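Adenosine deaminase 1 (Arthrobacter aurescens, PDB 3RYS) probably catalyses the zinc-dependent hydrolytic deamination of adenine to hypoxanthine, releasing ammonium, for purine salvage and nitrogen catabolism. Local coordinates at residues Y54-L59 / V252-A256; L59-L63 / D171-V175; F62-Y66 / D281-F285. All blocks are in the same frame, centred on the assembly; numbering follows the deposited sequence.

Contact 1: Y54-L59 / V252-A256; sequences YEFTDL and VRLRA. With ADE (adenine), chain D.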
loop_
_atom_site.group_PDB
_atom_site.type_symbol
_atom_site.label_atom_id
_atom_site.label_comp_id
_atom_site.label_asym_id
_atom_site.label_seq_id
_atom_site.Cartn_x
_atom_site.Cartn_y
_atom_site.Cartn_z
ATOM N N TYR A 54 -12.489 -13.734 -7.195
ATOM C CA TYR A 54 -12.163 -12.606 -6.328
ATOM C C TYR A 54 -13.068 -12.480 -5.102
ATOM O O TYR A 54 -13.193 -11.400 -4.532
ATOM C CB TYR A 54 -12.177 -11.299 -7.129
ATOM C CG TYR A 54 -10.978 -11.117 -8.039
ATOM C CD1 TYR A 54 -10.755 -11.972 -9.114
ATOM C CD2 TYR A 54 -10.075 -10.085 -7.828
ATOM C CE1 TYR A 54 -9.660 -11.806 -9.946
ATOM C CE2 TYR A 54 -8.982 -9.911 -8.656
ATOM C CZ TYR A 54 -8.778 -10.773 -9.712
ATOM O OH TYR A 54 -7.690 -10.590 -10.533
ATOM N N GLU A 55 -13.701 -13.571 -4.692
ATOM C CA GLU A 55 -14.449 -13.550 -3.442
ATOM C C GLU A 55 -13.594 -14.131 -2.325
ATOM O O GLU A 55 -13.451 -15.345 -2.210
ATOM C CB GLU A 55 -15.762 -14.317 -3.558
ATOM C CG GLU A 55 -16.670 -14.108 -2.354
ATOM C CD GLU A 55 -17.906 -14.985 -2.387
ATOM O OE1 GLU A 55 -17.908 -15.986 -3.137
ATOM O OE2 GLU A 55 -18.873 -14.673 -1.659
ATOM N N PHE A 56 -13.027 -13.256 -1.503
ATOM C CA PHE A 56 -12.048 -13.675 -0.505
ATOM C C PHE A 56 -12.694 -14.003 0.832
ATOM O O PHE A 56 -13.795 -13.543 1.127
ATOM C CB PHE A 56 -10.960 -12.610 -0.346
ATOM C CG PHE A 56 -10.387 -12.141 -1.655
ATOM C CD1 PHE A 56 -9.557 -12.966 -2.396
ATOM C CD2 PHE A 56 -10.692 -10.884 -2.152
ATOM C CE1 PHE A 56 -9.036 -12.542 -3.599
ATOM C CE2 PHE A 56 -10.176 -10.455 -3.357
ATOM C CZ PHE A 56 -9.347 -11.283 -4.082
ATOM N N THR A 57 -11.994 -14.806 1.628
ATOM C CA THR A 57 -12.505 -15.284 2.904
ATOM C C THR A 57 -11.671 -14.740 4.054
ATOM O O THR A 57 -12.153 -14.593 5.178
ATOM C CB THR A 57 -12.458 -16.816 2.954
ATOM O OG1 THR A 57 -12.967 -17.344 1.725
ATOM C CG2 THR A 57 -13.286 -17.345 4.113
ATOM N N ASP A 58 -10.406 -14.462 3.755
ATOM C CA ASP A 58 -9.445 -13.942 4.726
ATOM C C ASP A 58 -8.215 -13.468 3.962
ATOM O O ASP A 58 -8.190 -13.534 2.732
ATOM C CB ASP A 58 -9.072 -15.006 5.770
ATOM C CG ASP A 58 -8.509 -16.286 5.151
ATOM O OD1 ASP A 58 -8.422 -16.387 3.909
ATOM O OD2 ASP A 58 -8.147 -17.203 5.919
ATOM N N LEU A 59 -7.202 -12.991 4.677
ATOM C CA LEU A 59 -5.995 -12.498 4.021
ATOM C C LEU A 59 -5.377 -13.564 3.125
ATOM O O LEU A 59 -4.960 -13.280 2.002
ATOM C CB LEU A 59 -4.961 -12.025 5.044
ATOM C CG LEU A 59 -3.645 -11.514 4.448
ATOM C CD1 LEU A 59 -3.896 -10.341 3.510
ATOM C CD2 LEU A 59 -2.657 -11.124 5.540
ATOM N N VAL A 252 -12.730 -4.675 4.141
ATOM C CA VAL A 252 -14.047 -5.236 3.888
ATOM C C VAL A 252 -13.943 -6.502 3.038
ATOM O O VAL A 252 -14.490 -7.546 3.393
ATOM C CB VAL A 252 -14.995 -4.222 3.204
ATOM C CG1 VAL A 252 -16.237 -4.926 2.690
ATOM C CG2 VAL A 252 -15.381 -3.121 4.176
ATOM N N ARG A 253 -13.222 -6.410 1.926
ATOM C CA ARG A 253 -13.140 -7.519 0.989
ATOM C C ARG A 253 -12.343 -8.707 1.534
ATOM O O ARG A 253 -12.456 -9.816 1.024
ATOM C CB ARG A 253 -12.576 -7.045 -0.351
ATOM C CG ARG A 253 -13.580 -6.282 -1.202
ATOM C CD ARG A 253 -14.623 -7.215 -1.814
ATOM N NE ARG A 253 -14.007 -8.205 -2.695
ATOM C CZ ARG A 253 -13.710 -7.996 -3.976
ATOM N NH1 ARG A 253 -13.143 -8.960 -4.685
ATOM N NH2 ARG A 253 -13.975 -6.828 -4.553
ATOM N N LEU A 254 -11.544 -8.473 2.573
ATOM C CA LEU A 254 -10.774 -9.543 3.204
ATOM C C LEU A 254 -11.475 -10.037 4.459
ATOM O O LEU A 254 -10.973 -10.915 5.161
ATOM C CB LEU A 254 -9.356 -9.078 3.546
ATOM C CG LEU A 254 -8.407 -8.828 2.375
ATOM C CD1 LEU A 254 -6.989 -8.677 2.885
ATOM C CD2 LEU A 254 -8.496 -9.961 1.364
ATOM N N ARG A 255 -12.634 -9.447 4.737
ATOM C CA ARG A 255 -13.489 -9.860 5.850
ATOM C C ARG A 255 -12.935 -9.497 7.234
ATOM O O ARG A 255 -13.417 -9.993 8.246
ATOM C CB ARG A 255 -13.809 -11.358 5.773
ATOM C CG ARG A 255 -14.139 -11.863 4.377
ATOM C CD ARG A 255 -15.135 -10.973 3.640
ATOM N NE ARG A 255 -16.474 -10.996 4.224
ATOM C CZ ARG A 255 -17.094 -9.930 4.726
ATOM N NH1 ARG A 255 -16.499 -8.747 4.722
ATOM N NH2 ARG A 255 -18.314 -10.043 5.233
ATOM N N ALA A 256 -11.930 -8.628 7.275
ATOM C CA ALA A 256 -11.453 -8.094 8.546
ATOM C C ALA A 256 -12.546 -7.223 9.144
ATOM O O ALA A 256 -12.680 -7.124 10.363
ATOM C CB ALA A 256 -10.182 -7.288 8.347
HETATM N N9 ADE D . 0.320 -8.366 0.593
HETATM C C8 ADE D . -0.288 -7.516 -0.292
HETATM N N7 ADE D . -1.250 -6.786 0.233
HETATM C C5 ADE D . -1.274 -7.193 1.560
HETATM C C6 ADE D . -2.073 -6.804 2.657
HETATM N N6 ADE D . -3.037 -5.880 2.566
HETATM N N1 ADE D . -1.841 -7.403 3.846
HETATM C C2 ADE D . -0.874 -8.330 3.926
HETATM N N3 ADE D . -0.058 -8.779 2.969
HETATM C C4 ADE D . -0.314 -8.165 1.800
HETATM O O HOH W 1 -14.059 -10.604 -0.832
#

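Contact 2: L59-L63 / D171-V175; sequences LQSFL and DSAEV. With ADE (adenine), chain D.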
loop_
_atom_site.group_PDB
_atom_site.type_symbol
_atom_site.label_atom_id
_atom_site.label_comp_id
_atom_site.label_asym_id
_atom_site.label_seq_id
_atom_site.Cartn_x
_atom_site.Cartn_y
_atom_site.Cartn_z
ATOM N N LEU A 59 -7.202 -12.991 4.677
ATOM C CA LEU A 59 -5.995 -12.498 4.021
ATOM C C LEU A 59 -5.377 -13.564 3.125
ATOM O O LEU A 59 -4.960 -13.280 2.002
ATOM C CB LEU A 59 -4.961 -12.025 5.044
ATOM C CG LEU A 59 -3.645 -11.514 4.448
ATOM C CD1 LEU A 59 -3.896 -10.341 3.510
ATOM C CD2 LEU A 59 -2.657 -11.124 5.540
ATOM N N GLN A 60 -5.329 -14.792 3.631
ATOM C CA GLN A 60 -4.640 -15.878 2.945
ATOM C C GLN A 60 -5.253 -16.197 1.582
ATOM O O GLN A 60 -4.538 -16.304 0.585
ATOM C CB GLN A 60 -4.599 -17.130 3.825
ATOM C CG GLN A 60 -3.661 -18.209 3.307
ATOM C CD GLN A 60 -2.251 -17.691 3.049
ATOM O OE1 GLN A 60 -1.579 -17.195 3.954
ATOM N NE2 GLN A 60 -1.798 -17.813 1.807
ATOM N N SER A 61 -6.574 -16.347 1.539
ATOM C CA SER A 61 -7.258 -16.659 0.291
ATOM C C SER A 61 -6.905 -15.624 -0.771
ATOM O O SER A 61 -6.790 -15.947 -1.955
ATOM C CB SER A 61 -8.775 -16.719 0.494
ATOM O OG SER A 61 -9.317 -15.435 0.754
ATOM N N PHE A 62 -6.729 -14.380 -0.337
ATOM C CA PHE A 62 -6.354 -13.303 -1.241
ATOM C C PHE A 62 -4.916 -13.452 -1.715
ATOM O O PHE A 62 -4.650 -13.440 -2.913
ATOM C CB PHE A 62 -6.535 -11.946 -0.568
ATOM C CG PHE A 62 -5.629 -10.881 -1.110
ATOM C CD1 PHE A 62 -5.866 -10.315 -2.358
ATOM C CD2 PHE A 62 -4.535 -10.445 -0.377
ATOM C CE1 PHE A 62 -5.029 -9.329 -2.865
ATOM C CE2 PHE A 62 -3.695 -9.465 -0.877
ATOM C CZ PHE A 62 -3.942 -8.905 -2.125
ATOM N N LEU A 63 -3.994 -13.583 -0.766
ATOM C CA LEU A 63 -2.583 -13.758 -1.088
ATOM C C LEU A 63 -2.395 -14.853 -2.140
ATOM O O LEU A 63 -1.610 -14.698 -3.080
ATOM C CB LEU A 63 -1.768 -14.072 0.172
ATOM C CG LEU A 63 -1.541 -12.933 1.175
ATOM C CD1 LEU A 63 -0.778 -13.426 2.399
ATOM C CD2 LEU A 63 -0.803 -11.780 0.525
ATOM N N ASP A 171 5.054 -7.415 4.734
ATOM C CA ASP A 171 3.687 -7.847 4.466
ATOM C C ASP A 171 3.555 -9.369 4.355
ATOM O O ASP A 171 4.375 -10.108 4.899
ATOM C CB ASP A 171 3.119 -7.144 3.223
ATOM C CG ASP A 171 3.919 -7.429 1.964
ATOM O OD1 ASP A 171 4.863 -8.243 2.019
ATOM O OD2 ASP A 171 3.597 -6.840 0.910
ATOM N N SER A 172 2.518 -9.815 3.646
ATOM C CA SER A 172 2.150 -11.229 3.563
ATOM C C SER A 172 1.457 -11.713 4.849
ATOM O O SER A 172 1.101 -10.901 5.709
ATOM C CB SER A 172 3.359 -12.099 3.219
ATOM O OG SER A 172 2.937 -13.364 2.744
ATOM N N ALA A 173 1.269 -13.027 4.973
ATOM C CA ALA A 173 0.478 -13.611 6.066
ATOM C C ALA A 173 0.922 -13.167 7.466
ATOM O O ALA A 173 1.987 -13.554 7.940
ATOM C CB ALA A 173 0.474 -15.132 5.961
ATOM N N GLU A 174 0.087 -12.374 8.132
ATOM C CA GLU A 174 0.473 -11.762 9.402
ATOM C C GLU A 174 0.422 -12.706 10.605
ATOM O O GLU A 174 1.406 -12.856 11.330
ATOM C CB GLU A 174 -0.371 -10.519 9.690
ATOM C CG GLU A 174 0.042 -9.817 10.980
ATOM C CD GLU A 174 -0.721 -8.529 11.230
ATOM O OE1 GLU A 174 -1.728 -8.280 10.534
ATOM O OE2 GLU A 174 -0.314 -7.766 12.131
ATOM N N VAL A 175 -0.731 -13.331 10.822
ATOM C CA VAL A 175 -0.931 -14.159 12.004
ATOM C C VAL A 175 0.117 -15.264 12.118
ATOM O O VAL A 175 0.346 -16.024 11.175
ATOM C CB VAL A 175 -2.350 -14.763 12.036
ATOM C CG1 VAL A 175 -2.450 -15.834 13.111
ATOM C CG2 VAL A 175 -3.386 -13.667 12.269
HETATM N N9 ADE D . 0.320 -8.366 0.593
HETATM C C8 ADE D . -0.288 -7.516 -0.292
HETATM N N7 ADE D . -1.250 -6.786 0.233
HETATM C C5 ADE D . -1.274 -7.193 1.560
HETATM C C6 ADE D . -2.073 -6.804 2.657
HETATM N N6 ADE D . -3.037 -5.880 2.566
HETATM N N1 ADE D . -1.841 -7.403 3.846
HETATM C C2 ADE D . -0.874 -8.330 3.926
HETATM N N3 ADE D . -0.058 -8.779 2.969
HETATM C C4 ADE D . -0.314 -8.165 1.800
#

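Contact 3: F62-Y66 / D281-F285; sequences FLDLY and DPAYF. With ADE (adenine), chain D.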
loop_
_atom_site.group_PDB
_atom_site.type_symbol
_atom_site.label_atom_id
_atom_site.label_comp_id
_atom_site.label_asym_id
_atom_site.label_seq_id
_atom_site.Cartn_x
_atom_site.Cartn_y
_atom_site.Cartn_z
ATOM N N PHE A 62 -6.729 -14.380 -0.337
ATOM C CA PHE A 62 -6.354 -13.303 -1.241
ATOM C C PHE A 62 -4.916 -13.452 -1.715
ATOM O O PHE A 62 -4.650 -13.440 -2.913
ATOM C CB PHE A 62 -6.535 -11.946 -0.568
ATOM C CG PHE A 62 -5.629 -10.881 -1.110
ATOM C CD1 PHE A 62 -5.866 -10.315 -2.358
ATOM C CD2 PHE A 62 -4.535 -10.445 -0.377
ATOM C CE1 PHE A 62 -5.029 -9.329 -2.865
ATOM C CE2 PHE A 62 -3.695 -9.465 -0.877
ATOM C CZ PHE A 62 -3.942 -8.905 -2.125
ATOM N N LEU A 63 -3.994 -13.583 -0.766
ATOM C CA LEU A 63 -2.583 -13.758 -1.088
ATOM C C LEU A 63 -2.395 -14.853 -2.140
ATOM O O LEU A 63 -1.610 -14.698 -3.080
ATOM C CB LEU A 63 -1.768 -14.072 0.172
ATOM C CG LEU A 63 -1.541 -12.933 1.175
ATOM C CD1 LEU A 63 -0.778 -13.426 2.399
ATOM C CD2 LEU A 63 -0.803 -11.780 0.525
ATOM N N ASP A 64 -3.127 -15.953 -1.992
ATOM C CA ASP A 64 -3.003 -17.062 -2.933
ATOM C C ASP A 64 -3.215 -16.611 -4.377
ATOM O O ASP A 64 -2.430 -16.948 -5.263
ATOM C CB ASP A 64 -3.963 -18.197 -2.573
ATOM C CG ASP A 64 -3.543 -18.935 -1.315
ATOM O OD1 ASP A 64 -2.349 -18.872 -0.960
ATOM O OD2 ASP A 64 -4.409 -19.571 -0.679
ATOM N N LEU A 65 -4.276 -15.846 -4.613
ATOM C CA LEU A 65 -4.539 -15.315 -5.945
ATOM C C LEU A 65 -3.481 -14.266 -6.305
ATOM O O LEU A 65 -2.865 -14.316 -7.373
ATOM C CB LEU A 65 -5.948 -14.717 -6.014
ATOM C CG LEU A 65 -6.420 -14.241 -7.389
ATOM C CD1 LEU A 65 -6.570 -15.420 -8.325
ATOM C CD2 LEU A 65 -7.727 -13.474 -7.275
ATOM N N TYR A 66 -3.282 -13.326 -5.386
ATOM C CA TYR A 66 -2.285 -12.265 -5.499
ATOM C C TYR A 66 -0.924 -12.773 -5.978
ATOM O O TYR A 66 -0.311 -12.187 -6.871
ATOM C CB TYR A 66 -2.164 -11.591 -4.133
ATOM C CG TYR A 66 -1.070 -10.565 -3.961
ATOM C CD1 TYR A 66 0.088 -10.878 -3.263
ATOM C CD2 TYR A 66 -1.218 -9.268 -4.439
ATOM C CE1 TYR A 66 1.083 -9.941 -3.068
ATOM C CE2 TYR A 66 -0.229 -8.324 -4.251
ATOM C CZ TYR A 66 0.923 -8.665 -3.565
ATOM O OH TYR A 66 1.919 -7.733 -3.368
ATOM N N ASP A 281 -4.494 -2.905 -2.464
ATOM C CA ASP A 281 -4.397 -3.755 -3.650
ATOM C C ASP A 281 -5.598 -3.464 -4.565
ATOM O O ASP A 281 -6.580 -4.211 -4.579
ATOM C CB ASP A 281 -4.362 -5.233 -3.244
ATOM C CG ASP A 281 -3.232 -5.553 -2.260
ATOM O OD1 ASP A 281 -2.099 -5.780 -2.728
ATOM O OD2 ASP A 281 -3.470 -5.604 -1.028
ATOM N N PRO A 282 -5.515 -2.370 -5.339
ATOM C CA PRO A 282 -6.618 -1.750 -6.087
ATOM C C PRO A 282 -7.332 -2.661 -7.087
ATOM O O PRO A 282 -8.540 -2.525 -7.270
ATOM C CB PRO A 282 -5.931 -0.614 -6.853
ATOM C CG PRO A 282 -4.652 -0.387 -6.160
ATOM C CD PRO A 282 -4.233 -1.696 -5.599
ATOM N N ALA A 283 -6.601 -3.555 -7.742
ATOM C CA ALA A 283 -7.201 -4.391 -8.776
ATOM C C ALA A 283 -7.878 -5.629 -8.186
ATOM O O ALA A 283 -8.513 -6.398 -8.904
ATOM C CB ALA A 283 -6.166 -4.782 -9.823
ATOM N N TYR A 284 -7.751 -5.805 -6.875
ATOM C CA TYR A 284 -8.335 -6.956 -6.195
ATOM C C TYR A 284 -9.531 -6.595 -5.308
ATOM O O TYR A 284 -10.376 -7.446 -5.015
ATOM C CB TYR A 284 -7.272 -7.672 -5.354
ATOM C CG TYR A 284 -6.261 -8.432 -6.172
ATOM C CD1 TYR A 284 -5.187 -7.778 -6.762
ATOM C CD2 TYR A 284 -6.378 -9.802 -6.355
ATOM C CE1 TYR A 284 -4.257 -8.469 -7.516
ATOM C CE2 TYR A 284 -5.455 -10.501 -7.105
ATOM C CZ TYR A 284 -4.396 -9.830 -7.684
ATOM O OH TYR A 284 -3.470 -10.523 -8.430
ATOM N N PHE A 285 -9.593 -5.341 -4.875
ATOM C CA PHE A 285 -10.616 -4.926 -3.926
ATOM C C PHE A 285 -11.610 -3.959 -4.567
ATOM O O PHE A 285 -12.393 -3.303 -3.877
ATOM C CB PHE A 285 -9.976 -4.325 -2.666
ATOM C CG PHE A 285 -8.947 -5.218 -2.027
ATOM C CD1 PHE A 285 -9.172 -6.581 -1.903
ATOM C CD2 PHE A 285 -7.758 -4.694 -1.541
ATOM C CE1 PHE A 285 -8.227 -7.410 -1.309
ATOM C CE2 PHE A 285 -6.806 -5.517 -0.947
ATOM C CZ PHE A 285 -7.040 -6.877 -0.833
HETATM N N9 ADE D . 0.320 -8.366 0.593
HETATM C C8 ADE D . -0.288 -7.516 -0.292
HETATM N N7 ADE D . -1.250 -6.786 0.233
HETATM C C5 ADE D . -1.274 -7.193 1.560
HETATM C C6 ADE D . -2.073 -6.804 2.657
HETATM N N6 ADE D . -3.037 -5.880 2.566
HETATM N N1 ADE D . -1.841 -7.403 3.846
HETATM C C2 ADE D . -0.874 -8.330 3.926
HETATM N N3 ADE D . -0.058 -8.779 2.969
HETATM C C4 ADE D . -0.314 -8.165 1.800
#

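Contact 1: Y54-L59 / V252-A256
Leu254 lies against the loop before helix 59-69 and against the first residue of that helix, one methyl toward each. CD1 meets the Leu59 CD1 methyl at 3.6 Å, while CD2 rests 4.0 Å from Phe56 CB. With CG anti to its own carbonyl carbon (chi1 -70°), the side chain brings both branches round to residues 54-59. The Leu254 carbonyl O also takes a CA-H...O contact from Asp58 CA at 3.4 Å, just at the N-cap of helix 59-69. Phe56 presents the edge of its ring to the Arg253 carbonyl O, has the Tyr54 carbonyl over one face, and meets Phe62 edge-to-face outside the contact. The Arg253 chain, bent at chi2 and chi3, brings its guanidinium nearly parallel to the Phe56 ring, the planes 14° apart, but NH1 approaches the ring obliquely. NH1 donates a hydrogen bond to Tyr54 O, whose exact length is doubtful at this resolution. A water completes the polar side: it accepts from Phe56 N and from Arg253 NE at 3.0 Å, and donates to Arg253 O. The helix 248-253 ends here in a Schellman motif with Arg255 at positive phi, and Val252 O accepts from both Arg255 N and Arg255 NH1. Arginine and water thus settle polar backbone groups of the loop, while the two leucines form an apolar wall that reaches adenine through Leu59 CD1, beside Glu202, the probable proton donor.

Contact 2: L59-L63 / D171-V175
Leu63 rests its CD1 methyl on the peptide between Ser172 and Ala173, touching Ala173 N, Ser172 OG at 3.7 Å and Ala173 CB at 4.1 Å. Leu59, one helical turn earlier, sets its CD2 methyl 3.8 Å from Ser172 O and also against Ala173 CA. Its CG lies opposite the backbone N (chi1 179°), which sends CD1 to the ligand and CD2 to both ligand and loop. This is the close-packed, buried part, and it continues into adenine: Leu59 CD1 is 3.6 Å from adenine N1 and Leu63 CD2 is 3.6 Å from adenine N9, both over the same face of the base, while Asp171 CB comes over the opposite face. Residues 171-175 begin at the C-terminal end of strand 167-171 in the parallel barrel sheet of this TIM-barrel enzyme, the end where such folds carry their active sites. From there Ser172 N donates a hydrogen bond to adenine N3, 2.9 Å long and bent to 135° at the hydrogen. Cutting Leu59 back to an alanine would remove both methyls and is likely to open a gap between Ser172 O and the pyrimidine part of adenine. Toward solvent the contact thins to Gln60, whose OE1 reaches Ala173 CB at 3.5 Å while its NE2 is hydrogen-bonded to Asp64 OD1. Ser172 OG, at the buried side, pairs with Tyr67, and the Glu174 carboxylate is held by backbone N-H groups of Gly201, Glu203 and Gly204.

Contact 3: F62-Y66 / D281-F285
The Phe62 ring is enclosed on both faces and at its edge: Phe285 CZ lies over one face, Tyr66 CB over the opposite face, both offset toward the rim, and Tyr284 CG and adenine C8 sit at its edge. The CE1 side of the rim points at the face of Tyr284 in a T-shaped pair, with centroids 5.4 Å apart and planes at 86°, while CE2 faces adenine. With Phe285 the relation is oblique, the centroids 5.0 Å apart. Leu65 CD2 adds an apolar contact at the edge of the Tyr284 ring, 3.7 Å from CE2. Together Phe62, Tyr284 and Phe285 form an aromatic cluster joining helix 59-69 to the loop that follows strand 275-277, one of the strand-to-helix loops that line the active site of a TIM barrel. Within this loop the backbone O of Asp281 accepts from Tyr284 N and, weakly, from Phe285 N. The Asp281 carboxylate binds adenine, next to Phe62: OD2 is 2.8 Å from adenine N7, while CG lies 3.4 Å from Phe62 CZ, with the ring and carboxylate planes 54° apart. Asp281 OD1 approaches Tyr66 CE2 at 3.5 Å, the carboxylate turned steeply to that ring. Tyr66 lays one face of its ring against adenine C8, the ring swung away from its own backbone N (chi1 173°), and its hydroxyl, hydrogen-bonded to Asp103, fixes the far end of the ring.

All three contacts border the adenine pocket through helix 59-69 and the loop before it, with their centres 9 to 10 Å apart. Contacts 1 and 2 share Leu59, and contacts 2 and 3 share Phe62 and Leu63. Contacts 1 and 3 meet directly where Leu254 CD2 lies 3.4 Å from Phe62 CB, and Phe62 is packed by the residue after helix 248-253 as well as by the 281-285 loop. Along the chain, contact 2 is nested within the loop closed by contact 1, whereas contacts 1 and 3 cross. Measured to the nearest side-chain atom, the zinc lies about 7 Å from Leu59 but about 4 Å from Asp281, placing contact 3 nearer the metal.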